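Hypothetical protein ta1320 (Thermoplasma acidophilum, PDB 1NE2) is of unknown function but has the fold of a class I S-adenosylmethionine-dependent methyltransferase and may act as a methyl-transferring enzyme. Local coordinates at residues 60-65 against 91-96; 152-157 against 191-196; 177-180 against 185-188. All coordinates share one frame; numbering follows the deposited sequence.

Interaction 1: 60-65 against 91-96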
loop_
_atom_site.group_PDB
_atom_site.type_symbol
_atom_site.label_atom_id
_atom_site.label_comp_id
_atom_site.label_asym_id
_atom_site.label_seq_id
_atom_site.Cartn_x
_atom_site.Cartn_y
_atom_site.Cartn_z
ATOM N N THR B 60 8.461 -5.977 -10.186
ATOM C CA THR B 60 9.409 -6.247 -9.114
ATOM C C THR B 60 10.472 -7.328 -9.340
ATOM O O THR B 60 11.508 -7.324 -8.669
ATOM C CB THR B 60 8.632 -6.544 -7.807
ATOM O OG1 THR B 60 9.497 -6.368 -6.680
ATOM C CG2 THR B 60 8.083 -7.971 -7.815
ATOM N N GLY B 61 10.235 -8.245 -10.274
ATOM C CA GLY B 61 11.214 -9.295 -10.518
ATOM C C GLY B 61 11.550 -10.056 -9.248
ATOM O O GLY B 61 10.650 -10.538 -8.563
ATOM N N ASN B 62 12.837 -10.154 -8.920
ATOM C CA ASN B 62 13.262 -10.864 -7.718
ATOM C C ASN B 62 12.878 -10.083 -6.461
ATOM O O ASN B 62 13.111 -10.539 -5.337
ATOM C CB ASN B 62 14.777 -11.091 -7.741
ATOM C CG ASN B 62 15.558 -9.881 -7.258
ATOM O OD1 ASN B 62 15.365 -8.763 -7.741
ATOM N ND2 ASN B 62 16.454 -10.104 -6.300
ATOM N N GLY B 63 12.316 -8.894 -6.667
ATOM C CA GLY B 63 11.867 -8.064 -5.567
ATOM C C GLY B 63 12.885 -7.172 -4.876
ATOM O O GLY B 63 12.554 -6.552 -3.875
ATOM N N ILE B 64 14.100 -7.071 -5.405
ATOM C CA ILE B 64 15.115 -6.255 -4.747
ATOM C C ILE B 64 14.690 -4.824 -4.388
ATOM O O ILE B 64 14.947 -4.363 -3.276
ATOM C CB ILE B 64 16.426 -6.215 -5.576
ATOM C CG1 ILE B 64 17.525 -5.533 -4.760
ATOM C CG2 ILE B 64 16.199 -5.507 -6.904
ATOM C CD1 ILE B 64 18.898 -5.552 -5.423
ATOM N N LEU B 65 14.033 -4.116 -5.300
ATOM C CA LEU B 65 13.628 -2.747 -4.985
ATOM C C LEU B 65 12.507 -2.684 -3.943
ATOM O O LEU B 65 12.438 -1.737 -3.157
ATOM C CB LEU B 65 13.223 -1.997 -6.260
ATOM C CG LEU B 65 14.335 -1.787 -7.302
ATOM C CD1 LEU B 65 13.807 -0.902 -8.435
ATOM C CD2 LEU B 65 15.550 -1.136 -6.665
ATOM N N LYS B 91 8.892 -13.386 -2.617
ATOM C CA LYS B 91 8.247 -13.627 -1.327
ATOM C C LYS B 91 9.203 -14.220 -0.296
ATOM O O LYS B 91 9.109 -13.919 0.896
ATOM C CB LYS B 91 7.041 -14.558 -1.493
ATOM C CG LYS B 91 5.877 -13.945 -2.256
ATOM C CD LYS B 91 4.686 -14.896 -2.299
ATOM C CE LYS B 91 3.465 -14.221 -2.898
ATOM N NZ LYS B 91 2.309 -15.154 -2.997
ATOM N N ARG B 92 10.116 -15.069 -0.751
ATOM C CA ARG B 92 11.080 -15.668 0.156
ATOM C C ARG B 92 12.154 -14.659 0.532
ATOM O O ARG B 92 12.734 -14.743 1.615
ATOM C CB ARG B 92 11.737 -16.890 -0.477
ATOM C CG ARG B 92 10.783 -18.026 -0.732
ATOM C CD ARG B 92 11.551 -19.306 -0.946
ATOM N NE ARG B 92 10.694 -20.367 -1.450
ATOM C CZ ARG B 92 11.105 -21.610 -1.663
ATOM N NH1 ARG B 92 12.363 -21.944 -1.408
ATOM N NH2 ARG B 92 10.259 -22.513 -2.139
ATOM N N ASN B 93 12.424 -13.707 -0.358
ATOM C CA ASN B 93 13.437 -12.699 -0.072
ATOM C C ASN B 93 12.997 -11.752 1.033
ATOM O O ASN B 93 13.800 -11.377 1.890
ATOM C CB ASN B 93 13.797 -11.910 -1.333
ATOM C CG ASN B 93 14.738 -12.676 -2.243
ATOM O OD1 ASN B 93 15.526 -13.501 -1.776
ATOM N ND2 ASN B 93 14.677 -12.397 -3.540
ATOM N N CYS B 94 11.728 -11.355 1.016
ATOM C CA CYS B 94 11.210 -10.467 2.050
ATOM C C CYS B 94 9.707 -10.624 2.251
ATOM O O CYS B 94 8.899 -9.982 1.580
ATOM C CB CYS B 94 11.576 -9.006 1.742
ATOM S SG CYS B 94 11.074 -8.322 0.127
ATOM N N GLY B 95 9.343 -11.473 3.207
ATOM C CA GLY B 95 7.943 -11.741 3.489
ATOM C C GLY B 95 7.089 -10.580 3.968
ATOM O O GLY B 95 5.862 -10.640 3.876
ATOM N N GLY B 96 7.725 -9.530 4.479
ATOM C CA GLY B 96 6.982 -8.381 4.966
ATOM C C GLY B 96 6.339 -7.564 3.861
ATOM O O GLY B 96 5.496 -6.702 4.117
#

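Interaction 2: 152-157 against 191-196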
loop_
_atom_site.group_PDB
_atom_site.type_symbol
_atom_site.label_atom_id
_atom_site.label_comp_id
_atom_site.label_asym_id
_atom_site.label_seq_id
_atom_site.Cartn_x
_atom_site.Cartn_y
_atom_site.Cartn_z
ATOM N N ASP B 152 14.570 10.311 -23.915
ATOM C CA ASP B 152 13.773 11.343 -24.571
ATOM C C ASP B 152 12.279 11.080 -24.437
ATOM O O ASP B 152 11.514 11.969 -24.054
ATOM C CB ASP B 152 14.148 11.442 -26.051
ATOM C CG ASP B 152 15.597 11.841 -26.262
ATOM O OD1 ASP B 152 16.013 12.886 -25.720
ATOM O OD2 ASP B 152 16.318 11.111 -26.974
ATOM N N PHE B 153 11.869 9.858 -24.754
ATOM C CA PHE B 153 10.467 9.473 -24.667
ATOM C C PHE B 153 9.945 9.625 -23.239
ATOM O O PHE B 153 8.880 10.197 -23.016
ATOM C CB PHE B 153 10.286 8.024 -25.120
ATOM C CG PHE B 153 8.884 7.503 -24.953
ATOM C CD1 PHE B 153 7.835 8.036 -25.697
ATOM C CD2 PHE B 153 8.613 6.476 -24.054
ATOM C CE1 PHE B 153 6.536 7.552 -25.550
ATOM C CE2 PHE B 153 7.318 5.985 -23.897
ATOM C CZ PHE B 153 6.278 6.524 -24.647
ATOM N N LEU B 154 10.697 9.108 -22.275
ATOM C CA LEU B 154 10.279 9.185 -20.880
ATOM C C LEU B 154 10.171 10.613 -20.364
ATOM O O LEU B 154 9.192 10.960 -19.710
ATOM C CB LEU B 154 11.228 8.371 -19.998
ATOM C CG LEU B 154 11.134 6.858 -20.207
ATOM C CD1 LEU B 154 12.117 6.155 -19.287
ATOM C CD2 LEU B 154 9.709 6.380 -19.928
ATOM N N ARG B 155 11.168 11.443 -20.654
ATOM C CA ARG B 155 11.136 12.826 -20.205
ATOM C C ARG B 155 9.895 13.521 -20.758
ATOM O O ARG B 155 9.189 14.230 -20.036
ATOM C CB ARG B 155 12.393 13.564 -20.663
ATOM C CG ARG B 155 12.440 15.025 -20.254
ATOM C CD ARG B 155 13.731 15.674 -20.719
ATOM N NE ARG B 155 13.967 15.436 -22.139
ATOM C CZ ARG B 155 14.999 14.754 -22.628
ATOM N NH1 ARG B 155 15.909 14.235 -21.814
ATOM N NH2 ARG B 155 15.120 14.588 -23.939
ATOM N N ARG B 156 9.618 13.297 -22.039
ATOM C CA ARG B 156 8.458 13.905 -22.682
ATOM C C ARG B 156 7.182 13.482 -21.962
ATOM O O ARG B 156 6.386 14.322 -21.542
ATOM C CB ARG B 156 8.374 13.470 -24.148
ATOM C CG ARG B 156 7.330 14.217 -24.966
ATOM C CD ARG B 156 7.084 13.521 -26.297
ATOM N NE ARG B 156 6.208 12.360 -26.146
ATOM C CZ ARG B 156 5.982 11.462 -27.099
ATOM N NH1 ARG B 156 6.572 11.581 -28.282
ATOM N NH2 ARG B 156 5.155 10.450 -26.875
ATOM N N GLU B 157 6.999 12.173 -21.822
ATOM C CA GLU B 157 5.812 11.629 -21.168
ATOM C C GLU B 157 5.670 12.033 -19.702
ATOM O O GLU B 157 4.579 12.402 -19.260
ATOM C CB GLU B 157 5.798 10.100 -21.278
ATOM C CG GLU B 157 5.601 9.569 -22.693
ATOM C CD GLU B 157 4.397 10.188 -23.388
ATOM O OE1 GLU B 157 4.590 11.091 -24.233
ATOM O OE2 GLU B 157 3.255 9.781 -23.080
ATOM N N VAL B 191 19.337 5.804 -16.907
ATOM C CA VAL B 191 18.774 7.065 -16.458
ATOM C C VAL B 191 17.798 6.867 -15.309
ATOM O O VAL B 191 17.009 5.919 -15.300
ATOM C CB VAL B 191 18.052 7.805 -17.618
ATOM C CG1 VAL B 191 16.859 6.994 -18.106
ATOM C CG2 VAL B 191 17.607 9.185 -17.155
ATOM N N ILE B 192 17.884 7.767 -14.336
ATOM C CA ILE B 192 17.010 7.761 -13.175
ATOM C C ILE B 192 16.076 8.957 -13.281
ATOM O O ILE B 192 16.532 10.093 -13.441
ATOM C CB ILE B 192 17.807 7.893 -11.856
ATOM C CG1 ILE B 192 18.589 6.605 -11.581
ATOM C CG2 ILE B 192 16.850 8.201 -10.692
ATOM C CD1 ILE B 192 19.496 6.697 -10.358
ATOM N N PHE B 193 14.776 8.691 -13.202
ATOM C CA PHE B 193 13.754 9.732 -13.258
ATOM C C PHE B 193 13.020 9.806 -11.930
ATOM O O PHE B 193 12.736 8.779 -11.324
ATOM C CB PHE B 193 12.726 9.428 -14.356
ATOM C CG PHE B 193 13.136 9.894 -15.718
ATOM C CD1 PHE B 193 13.192 11.252 -16.010
ATOM C CD2 PHE B 193 13.482 8.978 -16.708
ATOM C CE1 PHE B 193 13.589 11.694 -17.278
ATOM C CE2 PHE B 193 13.879 9.411 -17.978
ATOM C CZ PHE B 193 13.931 10.770 -18.257
ATOM N N GLY B 194 12.738 11.032 -11.493
ATOM C CA GLY B 194 11.985 11.283 -10.277
ATOM C C GLY B 194 10.953 12.296 -10.730
ATOM O O GLY B 194 11.327 13.354 -11.243
ATOM N N VAL B 195 9.669 11.983 -10.561
ATOM C CA VAL B 195 8.597 12.872 -11.019
ATOM C C VAL B 195 7.491 13.087 -9.985
ATOM O O VAL B 195 7.100 12.150 -9.278
ATOM C CB VAL B 195 7.922 12.296 -12.297
ATOM C CG1 VAL B 195 7.076 13.370 -12.972
ATOM C CG2 VAL B 195 8.973 11.744 -13.254
ATOM N N ARG B 196 6.997 14.321 -9.887
ATOM C CA ARG B 196 5.895 14.619 -8.972
ATOM C C ARG B 196 4.624 14.671 -9.817
ATOM O O ARG B 196 4.513 15.488 -10.729
ATOM C CB ARG B 196 6.105 15.963 -8.272
ATOM C CG ARG B 196 4.946 16.379 -7.374
ATOM C CD ARG B 196 4.672 15.336 -6.299
ATOM N NE ARG B 196 3.722 15.812 -5.293
ATOM C CZ ARG B 196 2.416 15.961 -5.496
ATOM N NH1 ARG B 196 1.884 15.666 -6.673
ATOM N NH2 ARG B 196 1.642 16.419 -4.521
#

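Interaction 3: 177-180 against 185-188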
loop_
_atom_site.group_PDB
_atom_site.type_symbol
_atom_site.label_atom_id
_atom_site.label_comp_id
_atom_site.label_asym_id
_atom_site.label_seq_id
_atom_site.Cartn_x
_atom_site.Cartn_y
_atom_site.Cartn_z
ATOM N N ILE B 177 31.810 -10.085 -22.137
ATOM C CA ILE B 177 31.248 -11.190 -22.907
ATOM C C ILE B 177 30.113 -10.705 -23.809
ATOM O O ILE B 177 29.703 -11.409 -24.735
ATOM C CB ILE B 177 30.720 -12.320 -21.993
ATOM C CG1 ILE B 177 29.601 -11.799 -21.094
ATOM C CG2 ILE B 177 31.859 -12.884 -21.155
ATOM C CD1 ILE B 177 29.011 -12.873 -20.194
ATOM N N TYR B 178 29.608 -9.503 -23.544
ATOM C CA TYR B 178 28.533 -8.942 -24.358
ATOM C C TYR B 178 29.015 -7.774 -25.220
ATOM O O TYR B 178 28.215 -7.103 -25.872
ATOM C CB TYR B 178 27.360 -8.494 -23.479
ATOM C CG TYR B 178 26.692 -9.620 -22.724
ATOM C CD1 TYR B 178 26.431 -10.843 -23.343
ATOM C CD2 TYR B 178 26.314 -9.466 -21.389
ATOM C CE1 TYR B 178 25.814 -11.885 -22.655
ATOM C CE2 TYR B 178 25.691 -10.507 -20.689
ATOM C CZ TYR B 178 25.448 -11.710 -21.330
ATOM O OH TYR B 178 24.842 -12.741 -20.651
ATOM N N ARG B 179 30.323 -7.528 -25.216
ATOM C CA ARG B 179 30.891 -6.457 -26.027
ATOM C C ARG B 179 31.348 -7.038 -27.358
ATOM O O ARG B 179 31.633 -8.233 -27.454
ATOM C CB ARG B 179 32.076 -5.800 -25.319
ATOM C CG ARG B 179 31.719 -5.119 -24.012
ATOM C CD ARG B 179 32.914 -4.375 -23.447
ATOM N NE ARG B 179 32.810 -4.241 -21.999
ATOM C CZ ARG B 179 33.748 -3.701 -21.227
ATOM N NH1 ARG B 179 34.870 -3.233 -21.763
ATOM N NH2 ARG B 179 33.566 -3.645 -19.912
ATOM N N HIS B 180 31.431 -6.191 -28.378
ATOM C CA HIS B 180 31.828 -6.640 -29.706
ATOM C C HIS B 180 33.249 -6.240 -30.090
ATOM O O HIS B 180 33.764 -6.684 -31.116
ATOM C CB HIS B 180 30.835 -6.102 -30.738
ATOM C CG HIS B 180 29.403 -6.299 -30.345
ATOM N ND1 HIS B 180 28.866 -7.543 -30.089
ATOM C CD2 HIS B 180 28.403 -5.409 -30.140
ATOM C CE1 HIS B 180 27.599 -7.410 -29.740
ATOM N NE2 HIS B 180 27.293 -6.126 -29.763
ATOM N N ARG B 185 32.903 0.920 -25.396
ATOM C CA ARG B 185 32.768 1.417 -24.034
ATOM C C ARG B 185 32.413 0.291 -23.071
ATOM O O ARG B 185 31.648 -0.618 -23.401
ATOM C CB ARG B 185 31.719 2.531 -23.972
ATOM C CG ARG B 185 32.164 3.819 -24.655
ATOM C CD ARG B 185 33.524 4.274 -24.131
ATOM N NE ARG B 185 33.987 5.509 -24.759
ATOM C CZ ARG B 185 33.410 6.696 -24.593
ATOM N NH1 ARG B 185 32.343 6.815 -23.815
ATOM N NH2 ARG B 185 33.902 7.765 -25.204
ATOM N N ALA B 186 32.986 0.365 -21.875
ATOM C CA ALA B 186 32.775 -0.646 -20.851
ATOM C C ALA B 186 31.498 -0.455 -20.044
ATOM O O ALA B 186 31.010 -1.397 -19.420
ATOM C CB ALA B 186 33.977 -0.673 -19.912
ATOM N N ARG B 187 30.954 0.756 -20.051
ATOM C CA ARG B 187 29.747 1.024 -19.282
ATOM C C ARG B 187 28.724 1.861 -20.029
ATOM O O ARG B 187 28.993 3.006 -20.392
ATOM C CB ARG B 187 30.122 1.710 -17.964
ATOM C CG ARG B 187 30.868 0.797 -17.004
ATOM C CD ARG B 187 31.753 1.575 -16.049
ATOM N NE ARG B 187 31.014 2.417 -15.115
ATOM C CZ ARG B 187 30.220 1.957 -14.154
ATOM N NH1 ARG B 187 30.052 0.651 -13.997
ATOM N NH2 ARG B 187 29.610 2.803 -13.335
ATOM N N ILE B 188 27.549 1.279 -20.259
ATOM C CA ILE B 188 26.474 1.974 -20.954
ATOM C C ILE B 188 25.800 2.980 -20.031
ATOM O O ILE B 188 26.071 3.025 -18.829
ATOM C CB ILE B 188 25.405 0.994 -21.483
ATOM C CG1 ILE B 188 24.980 0.032 -20.372
ATOM C CG2 ILE B 188 25.938 0.256 -22.699
ATOM C CD1 ILE B 188 23.925 -0.967 -20.795
#

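Interaction 1: 60-65 against 91-96
Asn93, at the end of helix 84-93, reaches across to the turn before helix 64-71 and gives a hydrogen bond from ND2 to the backbone O of Asn62, 3.0 Å away. The bond is fairly straight, 154° at the hydrogen. It lies in the carbonyl plane of Asn62 and within the side-chain amide plane of Asn93. The two asparagine side chains cross nearly at right angles, their amides turned 74° against each other, and ND2 of Asn62 comes no nearer than 4.0 Å to ND2 of Asn93. Gln18 ties them together from outside: its N donates to Asn93 OD1, and its O takes a weak bond from Asn62 ND2. Both ends of the Asn93 amide are thus held, which fixes its flip.

Asn62 is set by its own turn. Its chi1 of 83° brings OD1 to the backbone N of Ile64, which donates at 3.1 Å from OD1 in an Asx turn, though from above the amide plane. Thr60 to Gly63 form a type II' turn closed by Gly63 N to Thr60 O at 2.7 Å, and Gly61 N is held by Asp81. This glycine-rich loop after strand 54-58 is consistent with the first conserved motif of AdoMet methyltransferases, which in relatives binds the cofactor. The hydrogen bond from the Asn93 amide ties the end of helix 84-93 to this turn, and a disulfide ties Cys94, just after it, to Cys67 of helix 64-71.

Interaction 2: 152-157 against 191-196
Arg155, whose backbone N and CB rest against the ring of Phe193, also makes the shortest polar bond here: its NH2 meets Asp152 OD1 at 2.6 Å, a salt bridge within helix 151-161. OD1 offers its anti lone pair, but the angle at the hydrogen is only 131° and the oxygen lies a little out of the guanidinium plane. The helix packs on the mixed sheet of a class I methyltransferase fold, over strand 187-197, the antiparallel strand inserted between 142-147 and 162-173.

One aromatic side chain, Phe193, carries most of the contact. It has CG beside its backbone N (chi1 -85°), and the ring leaves the strand to meet the helix backbone obliquely. Leu154 and Arg155 approach from the same side of the ring, Leu154 nearer CE2 and Arg155 nearer CZ and CE1. Leu154 CB is 3.5 Å from Phe193 CE2, and its CD1 is 3.9 Å from the same carbon. Arg155 N lies 3.7 Å from Phe193 CZ and its CB 4.0 Å from that atom. Phe158, the next turn along, adds an edge-to-face ring contact. Leu154 also touches Ile132 of helix 126-138, while Ile192, on the far face of the strand, meets helix 34-46.

The rest of Arg155 runs away from this apolar patch. CG stands anti to the backbone N (chi1 179°) and the chain bends at chi3, carrying the guanidinium to a second carboxylate: NH1 forms a salt bridge with Glu167 OE2 of strand 162-173, while NH2 keeps Asp152.

Interaction 3: 177-180 against 185-188
The guanidinium of Arg179 lies flat over Ala186: CA of Ala186 sits 3.1 Å above the guanidinium plane, over its centre, and both CB of Ala186 and the carbonyl O of Arg185 lie over the same face. NE donates to Val174 O, its main polar partner. The site belongs to the long connection of a beta hairpin that joins strand 162-173 to strand 187-197, the last two strands in the chain and neighbours in the sheet.

This is a van der Waals contact of the guanidinium face with CA and CB of Ala186, with no hydrogen bond across the two segments. Arg179 NH2 comes to 3.4 Å from Ala186 O, but the angle is too poor for a bond. NH2 and CB of Ala186 are only 3.0 Å apart, and NH1 is 3.3 Å from the same CB. The whole approach is tight, and its exact spacing is doubtful.

What places the group is the extended chain of Arg179. CG stands beside the backbone N (chi1 -63°), and from CG to NE the chain runs extended toward segment 185-188. Its bond to Val174 then holds the guanidinium where it crosses Ala186. Val174 thus holds both partners, Arg179 through its O and Ala186 through a backbone hydrogen bond. Arg185 takes part through its backbone; its side chain starts out away from 177-180. Lower on the arginine chain, CD of Arg179 passes 4.0 Å from Arg185 O.

How the interactions relate
Along the chain, interaction 1 comes first, beside the parallel strands, where the loop after strand 54-58 meets the end of helix 84-93. Interaction 2 opens later, at helix 151-161, and closes on strand 187-197; interaction 3 falls between its two segments in sequence and uses the start of that same strand. The centres of 1 and 2 are 25 Å apart, on opposite sides of the chain's centre, and those of 2 and 3 also 25 Å. Interaction 3 lies farthest out, at the tip of the hairpin. The three contacts thus lie in separate parts of the fold and do not touch: the probable cofactor-binding end, the antiparallel part of the sheet under helix 151-161, and the projecting hairpin.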